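Local structure of enoyl-acyl carrier protein reductase (6KIA) at residues Ala155-Lys167 with Asn204-Leu216. The protein reduces enoyl groups carried on acyl carrier protein, probably as a step of fatty acid synthesis, with NADH as its bound dinucleotide. Numbering follows the deposited sequence.
Sequences AFFAHTMAGGIPK and NFDEVTANTFLHL. With NAI (1,4-dihydronicotinamide adenine dinucleotide), chain D.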
loop_
_atom_site.group_PDB
_atom_site.type_symbol
_atom_site.label_atom_id
_atom_site.label_comp_id
_atom_site.label_asym_id
_atom_site.label_seq_id
_atom_site.Cartn_x
_atom_site.Cartn_y
_atom_site.Cartn_z
ATOM N N ALA A 155 -4.213 9.960 -19.912
ATOM C CA ALA A 155 -4.806 9.783 -18.605
ATOM C C ALA A 155 -3.979 8.762 -17.788
ATOM O O ALA A 155 -3.552 7.713 -18.290
ATOM C CB ALA A 155 -6.268 9.336 -18.718
ATOM N N PHE A 156 -3.811 9.086 -16.517
ATOM C CA PHE A 156 -3.023 8.307 -15.564
ATOM C C PHE A 156 -3.945 8.018 -14.386
ATOM O O PHE A 156 -4.279 8.917 -13.603
ATOM C CB PHE A 156 -1.788 9.143 -15.142
ATOM C CG PHE A 156 -0.730 8.402 -14.348
ATOM C CD1 PHE A 156 0.611 8.737 -14.507
ATOM C CD2 PHE A 156 -1.046 7.318 -13.547
ATOM C CE1 PHE A 156 1.620 8.056 -13.785
ATOM C CE2 PHE A 156 -0.046 6.638 -12.830
ATOM C CZ PHE A 156 1.271 7.007 -12.974
ATOM N N PHE A 157 -4.382 6.763 -14.271
ATOM C CA PHE A 157 -5.252 6.352 -13.173
ATOM C C PHE A 157 -4.389 5.677 -12.122
ATOM O O PHE A 157 -3.815 4.628 -12.400
ATOM C CB PHE A 157 -6.352 5.380 -13.648
ATOM C CG PHE A 157 -7.355 5.985 -14.591
ATOM C CD1 PHE A 157 -8.507 6.599 -14.110
ATOM C CD2 PHE A 157 -7.156 5.904 -15.947
ATOM C CE1 PHE A 157 -9.452 7.132 -14.978
ATOM C CE2 PHE A 157 -8.087 6.421 -16.829
ATOM C CZ PHE A 157 -9.240 7.061 -16.343
ATOM N N ALA A 158 -4.266 6.280 -10.936
ATOM C CA ALA A 158 -3.395 5.724 -9.893
ATOM C C ALA A 158 -4.218 5.097 -8.747
ATOM O O ALA A 158 -4.827 5.791 -7.923
ATOM C CB ALA A 158 -2.460 6.815 -9.358
ATOM N N HIS A 159 -4.243 3.772 -8.714
ATOM C CA HIS A 159 -4.980 3.019 -7.690
ATOM C C HIS A 159 -4.154 2.939 -6.426
ATOM O O HIS A 159 -2.961 2.689 -6.502
ATOM C CB HIS A 159 -5.293 1.630 -8.246
ATOM C CG HIS A 159 -5.947 0.691 -7.286
ATOM N ND1 HIS A 159 -5.231 -0.040 -6.361
ATOM C CD2 HIS A 159 -7.234 0.275 -7.178
ATOM C CE1 HIS A 159 -6.057 -0.816 -5.683
ATOM N NE2 HIS A 159 -7.277 -0.648 -6.163
ATOM N N THR A 160 -4.781 3.146 -5.267
ATOM C CA THR A 160 -4.044 3.084 -3.998
ATOM C C THR A 160 -4.766 2.233 -2.972
ATOM O O THR A 160 -4.275 2.069 -1.856
ATOM C CB THR A 160 -3.846 4.485 -3.355
ATOM O OG1 THR A 160 -5.125 4.984 -2.940
ATOM C CG2 THR A 160 -3.174 5.470 -4.312
ATOM N N MET A 161 -5.952 1.728 -3.310
ATOM C CA MET A 161 -6.838 1.169 -2.292
ATOM C C MET A 161 -6.337 -0.133 -1.717
ATOM O O MET A 161 -5.986 -1.049 -2.451
ATOM C CB MET A 161 -8.242 0.932 -2.869
ATOM C CG MET A 161 -8.886 2.187 -3.395
ATOM S SD MET A 161 -10.516 1.888 -4.084
ATOM C CE MET A 161 -11.088 3.568 -4.381
ATOM N N ALA A 162 -6.351 -0.197 -0.393
ATOM C CA ALA A 162 -6.078 -1.420 0.356
ATOM C C ALA A 162 -6.797 -1.303 1.687
ATOM O O ALA A 162 -6.832 -0.229 2.275
ATOM C CB ALA A 162 -4.558 -1.621 0.573
ATOM N N GLY A 163 -7.348 -2.405 2.181
ATOM C CA GLY A 163 -8.028 -2.383 3.472
ATOM C C GLY A 163 -9.090 -3.453 3.546
ATOM O O GLY A 163 -8.965 -4.479 2.888
ATOM N N GLY A 164 -10.134 -3.220 4.345
ATOM C CA GLY A 164 -11.231 -4.163 4.455
ATOM C C GLY A 164 -11.361 -4.734 5.856
ATOM O O GLY A 164 -12.082 -5.703 6.071
ATOM N N ILE A 165 -10.641 -4.147 6.808
ATOM C CA ILE A 165 -10.777 -4.557 8.206
ATOM C C ILE A 165 -12.111 -4.082 8.761
ATOM O O ILE A 165 -12.407 -2.887 8.717
ATOM C CB ILE A 165 -9.650 -3.993 9.079
ATOM C CG1 ILE A 165 -8.286 -4.473 8.583
ATOM C CG2 ILE A 165 -9.864 -4.377 10.540
ATOM C CD1 ILE A 165 -7.119 -3.769 9.247
ATOM N N PRO A 166 -12.927 -5.018 9.268
ATOM C CA PRO A 166 -14.223 -4.706 9.886
ATOM C C PRO A 166 -14.079 -3.918 11.180
ATOM O O PRO A 166 -13.100 -4.108 11.910
ATOM C CB PRO A 166 -14.829 -6.087 10.170
ATOM C CG PRO A 166 -14.066 -7.036 9.298
ATOM C CD PRO A 166 -12.680 -6.468 9.221
ATOM N N LYS A 167 -15.023 -3.017 11.428
ATOM C CA LYS A 167 -15.017 -2.187 12.624
ATOM C C LYS A 167 -15.743 -2.911 13.756
ATOM O O LYS A 167 -16.884 -2.577 14.103
ATOM C CB LYS A 167 -15.654 -0.827 12.333
ATOM C CG LYS A 167 -14.841 0.006 11.348
ATOM C CD LYS A 167 -15.442 1.378 11.087
ATOM C CE LYS A 167 -16.501 1.309 10.001
ATOM N NZ LYS A 167 -16.770 2.638 9.399
ATOM N N ASN A 204 -13.115 -9.711 2.248
ATOM C CA ASN A 204 -13.176 -8.254 2.180
ATOM C C ASN A 204 -11.871 -7.662 1.646
ATOM O O ASN A 204 -11.890 -6.702 0.870
ATOM C CB ASN A 204 -13.496 -7.664 3.553
ATOM C CG ASN A 204 -14.396 -6.443 3.465
ATOM O OD1 ASN A 204 -15.192 -6.298 2.525
ATOM N ND2 ASN A 204 -14.274 -5.557 4.437
ATOM N N PHE A 205 -10.743 -8.255 2.041
ATOM C CA PHE A 205 -9.427 -7.844 1.542
ATOM C C PHE A 205 -9.380 -8.007 0.024
ATOM O O PHE A 205 -8.930 -7.106 -0.694
ATOM C CB PHE A 205 -8.281 -8.676 2.155
ATOM C CG PHE A 205 -7.908 -8.318 3.585
ATOM C CD1 PHE A 205 -8.623 -7.391 4.321
ATOM C CD2 PHE A 205 -6.815 -8.950 4.185
ATOM C CE1 PHE A 205 -8.244 -7.100 5.650
ATOM C CE2 PHE A 205 -6.430 -8.666 5.510
ATOM C CZ PHE A 205 -7.149 -7.744 6.233
ATOM N N ASP A 206 -9.832 -9.155 -0.484
ATOM C CA ASP A 206 -9.851 -9.323 -1.939
ATOM C C ASP A 206 -10.661 -8.207 -2.580
ATOM O O ASP A 206 -10.242 -7.649 -3.607
ATOM C CB ASP A 206 -10.437 -10.673 -2.355
ATOM C CG ASP A 206 -9.416 -11.797 -2.379
ATOM O OD1 ASP A 206 -8.214 -11.566 -2.121
ATOM O OD2 ASP A 206 -9.835 -12.944 -2.660
ATOM N N GLU A 207 -11.805 -7.859 -1.986
ATOM C CA GLU A 207 -12.639 -6.822 -2.611
ATOM C C GLU A 207 -11.949 -5.442 -2.636
ATOM O O GLU A 207 -11.895 -4.766 -3.688
ATOM C CB GLU A 207 -13.988 -6.692 -1.894
ATOM C CG GLU A 207 -14.981 -7.817 -2.124
ATOM C CD GLU A 207 -15.137 -8.218 -3.580
ATOM O OE1 GLU A 207 -15.003 -7.348 -4.473
ATOM O OE2 GLU A 207 -15.466 -9.400 -3.829
ATOM N N VAL A 208 -11.435 -5.017 -1.489
ATOM C CA VAL A 208 -10.868 -3.670 -1.353
ATOM C C VAL A 208 -9.490 -3.512 -2.001
ATOM O O VAL A 208 -9.225 -2.532 -2.700
ATOM C CB VAL A 208 -10.736 -3.262 0.148
ATOM C CG1 VAL A 208 -10.159 -1.846 0.262
ATOM C CG2 VAL A 208 -12.103 -3.381 0.884
ATOM N N THR A 209 -8.610 -4.469 -1.736
ATOM C CA THR A 209 -7.205 -4.395 -2.109
ATOM C C THR A 209 -6.967 -4.831 -3.543
ATOM O O THR A 209 -6.041 -4.347 -4.199
ATOM C CB THR A 209 -6.375 -5.255 -1.136
ATOM O OG1 THR A 209 -6.610 -4.758 0.189
ATOM C CG2 THR A 209 -4.881 -5.238 -1.459
ATOM N N ALA A 210 -7.825 -5.713 -4.056
ATOM C CA ALA A 210 -7.589 -6.263 -5.391
ATOM C C ALA A 210 -8.687 -5.935 -6.398
ATOM O O ALA A 210 -8.421 -5.317 -7.439
ATOM C CB ALA A 210 -7.393 -7.790 -5.298
ATOM N N ASN A 211 -9.916 -6.352 -6.118
ATOM C CA ASN A 211 -10.975 -6.227 -7.117
ATOM C C ASN A 211 -11.340 -4.788 -7.501
ATOM O O ASN A 211 -11.794 -4.545 -8.611
ATOM C CB ASN A 211 -12.209 -6.975 -6.635
ATOM C CG ASN A 211 -11.961 -8.470 -6.550
ATOM O OD1 ASN A 211 -11.047 -8.990 -7.191
ATOM N ND2 ASN A 211 -12.764 -9.165 -5.753
ATOM N N THR A 212 -11.121 -3.841 -6.595
ATOM C CA THR A 212 -11.263 -2.424 -6.914
ATOM C C THR A 212 -10.410 -1.997 -8.130
ATOM O O THR A 212 -10.809 -1.095 -8.865
ATOM C CB THR A 212 -10.859 -1.550 -5.719
ATOM O OG1 THR A 212 -9.576 -1.979 -5.238
ATOM C CG2 THR A 212 -11.863 -1.698 -4.585
ATOM N N PHE A 213 -9.233 -2.606 -8.320
ATOM C CA PHE A 213 -8.392 -2.316 -9.489
ATOM C C PHE A 213 -9.069 -2.786 -10.756
ATOM O O PHE A 213 -9.032 -2.100 -11.779
ATOM C CB PHE A 213 -7.019 -2.971 -9.334
ATOM C CG PHE A 213 -5.961 -2.459 -10.273
ATOM C CD1 PHE A 213 -5.746 -1.089 -10.463
ATOM C CD2 PHE A 213 -5.088 -3.350 -10.870
ATOM C CE1 PHE A 213 -4.715 -0.631 -11.296
ATOM C CE2 PHE A 213 -4.068 -2.901 -11.708
ATOM C CZ PHE A 213 -3.873 -1.539 -11.911
ATOM N N LEU A 214 -9.694 -3.962 -10.681
ATOM C CA LEU A 214 -10.431 -4.481 -11.823
ATOM C C LEU A 214 -11.608 -3.567 -12.124
ATOM O O LEU A 214 -11.892 -3.294 -13.287
ATOM C CB LEU A 214 -10.937 -5.912 -11.579
ATOM C CG LEU A 214 -11.837 -6.447 -12.708
ATOM C CD1 LEU A 214 -11.025 -6.637 -13.995
ATOM C CD2 LEU A 214 -12.544 -7.736 -12.310
ATOM N N HIS A 215 -12.293 -3.090 -11.084
ATOM C CA HIS A 215 -13.455 -2.231 -11.287
ATOM C C HIS A 215 -13.023 -0.905 -11.869
ATOM O O HIS A 215 -13.755 -0.286 -12.632
ATOM C CB HIS A 215 -14.208 -2.011 -9.982
ATOM C CG HIS A 215 -14.761 -3.274 -9.415
ATOM N ND1 HIS A 215 -15.308 -4.258 -10.211
ATOM C CD2 HIS A 215 -14.823 -3.733 -8.142
ATOM C CE1 HIS A 215 -15.687 -5.269 -9.450
ATOM N NE2 HIS A 215 -15.407 -4.976 -8.192
ATOM N N LEU A 216 -11.811 -0.488 -11.525
ATOM C CA LEU A 216 -11.250 0.720 -12.103
ATOM C C LEU A 216 -10.983 0.535 -13.583
ATOM O O LEU A 216 -11.385 1.367 -14.408
ATOM C CB LEU A 216 -9.954 1.089 -11.384
ATOM C CG LEU A 216 -9.079 2.137 -12.072
ATOM C CD1 LEU A 216 -9.843 3.453 -12.340
ATOM C CD2 LEU A 216 -7.823 2.354 -11.252
HETATM P PA NAI D . -2.756 4.937 3.438
HETATM O O1A NAI D . -2.291 6.352 3.277
HETATM O O2A NAI D . -3.580 4.619 4.670
HETATM O O5B NAI D . -3.528 4.546 2.104
HETATM C C5B NAI D . -4.587 3.612 2.154
HETATM C C4B NAI D . -5.365 3.872 0.828
HETATM O O4B NAI D . -6.457 2.770 0.775
HETATM C C3B NAI D . -5.961 5.010 0.810
HETATM O O3B NAI D . -5.899 5.658 -0.526
HETATM C C2B NAI D . -7.531 4.673 1.209
HETATM O O2B NAI D . -8.395 5.790 0.783
HETATM C C1B NAI D . -7.759 3.559 0.604
HETATM N N9A NAI D . -8.733 2.728 1.343
HETATM C C8A NAI D . -8.726 2.094 2.528
HETATM N N7A NAI D . -9.905 1.495 2.683
HETATM C C5A NAI D . -10.648 1.752 1.581
HETATM C C6A NAI D . -11.942 1.339 1.302
HETATM N N6A NAI D . -12.903 0.545 2.017
HETATM N N1A NAI D . -12.492 1.720 0.137
HETATM C C2A NAI D . -11.786 2.503 -0.737
HETATM N N3A NAI D . -10.492 2.912 -0.457
HETATM C C4A NAI D . -9.936 2.521 0.732
HETATM O O3 NAI D . -1.477 3.890 3.493
HETATM P PN NAI D . -0.498 3.400 2.307
HETATM O O1N NAI D . 0.160 4.575 1.653
HETATM O O2N NAI D . 0.471 2.469 3.018
HETATM O O5D NAI D . -1.393 2.597 1.259
HETATM C C5D NAI D . -1.430 2.956 -0.113
HETATM C C4D NAI D . -1.070 1.698 -0.936
HETATM O O4D NAI D . 0.204 1.419 -0.743
HETATM C C3D NAI D . -1.839 0.481 -0.426
HETATM O O3D NAI D . -2.414 -0.243 -1.460
HETATM C C2D NAI D . -0.703 -0.351 0.210
HETATM O O2D NAI D . -1.136 -1.753 0.321
HETATM C C1D NAI D . 0.317 -0.150 -0.582
HETATM N N1N NAI D . 1.607 -0.471 0.026
HETATM C C2N NAI D . 1.921 -0.098 1.316
HETATM C C3N NAI D . 3.147 -0.483 1.874
HETATM C C7N NAI D . 3.540 -0.054 3.287
HETATM O O7N NAI D . 4.441 -0.632 3.889
HETATM N N7N NAI D . 2.852 1.031 3.890
HETATM C C4N NAI D . 4.076 -1.218 1.152
HETATM C C5N NAI D . 3.768 -1.547 -0.174
HETATM C C6N NAI D . 2.536 -1.176 -0.723
HETATM O O HOH W 1 -4.085 -2.647 -3.494
#
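Thr212 OG1 is gripped twice. It accepts a nearly straight hydrogen bond (179° at the hydrogen) from His159 NE2, 2.8 Å away, and lies in the plane of the imidazole. It donates its own proton to Val208 O, one turn back in its helix, at 2.6 Å from above the carbonyl plane. With chi1 at 50°, OG1 sits between the backbone N and the carbonyl carbon of Thr212, where it can reach both partners. The His159 ring is sandwiched, Phe213 CB resting over one face and the backbone N of Met161 over the other, while the edge of the Phe213 ring turns toward the imidazole with the planes at 63°. Farther back along the strand, Leu216 CD1 meets Phe157 CD1 at 3.8 Å, and Leu216 CD2 lies against His159 CB. Strand 155-159 belongs to the parallel part of the Rossmann-type sheet, between strands 21-25 and 234-240, and helix segment 204-216, part of helix 196-219, runs nearly antiparallel to it. Past the strand end the chain binds NADH: Thr160 OG1 donates to O3B of the adenosine ribose, Ala162 N to O4B of the same ribose, and Met161 CG lies 3.4 Å from N3A of the adenine. Val208 CG1 touches both Gly163 N and the adenine. Gly163 N donates to Thr209 OG1 at 3.2 Å, and Gln262 binds both that hydroxyl and Gly163 O. Gly163 and Gly164, both with positive phi, bring bare backbone against the helix, Gly164 CA by Val208 CG2 and Gly163 O by Phe205 CD1. Asn204 ND2 donates to Gly164 O at 2.7 Å, with that oxygen close to the amide plane; Asp91 and Phe90 hold the same amide from outside. Beside it, the Phe205 ring meets Ile165 CG1 with its edge, 3.9 Å from CE1.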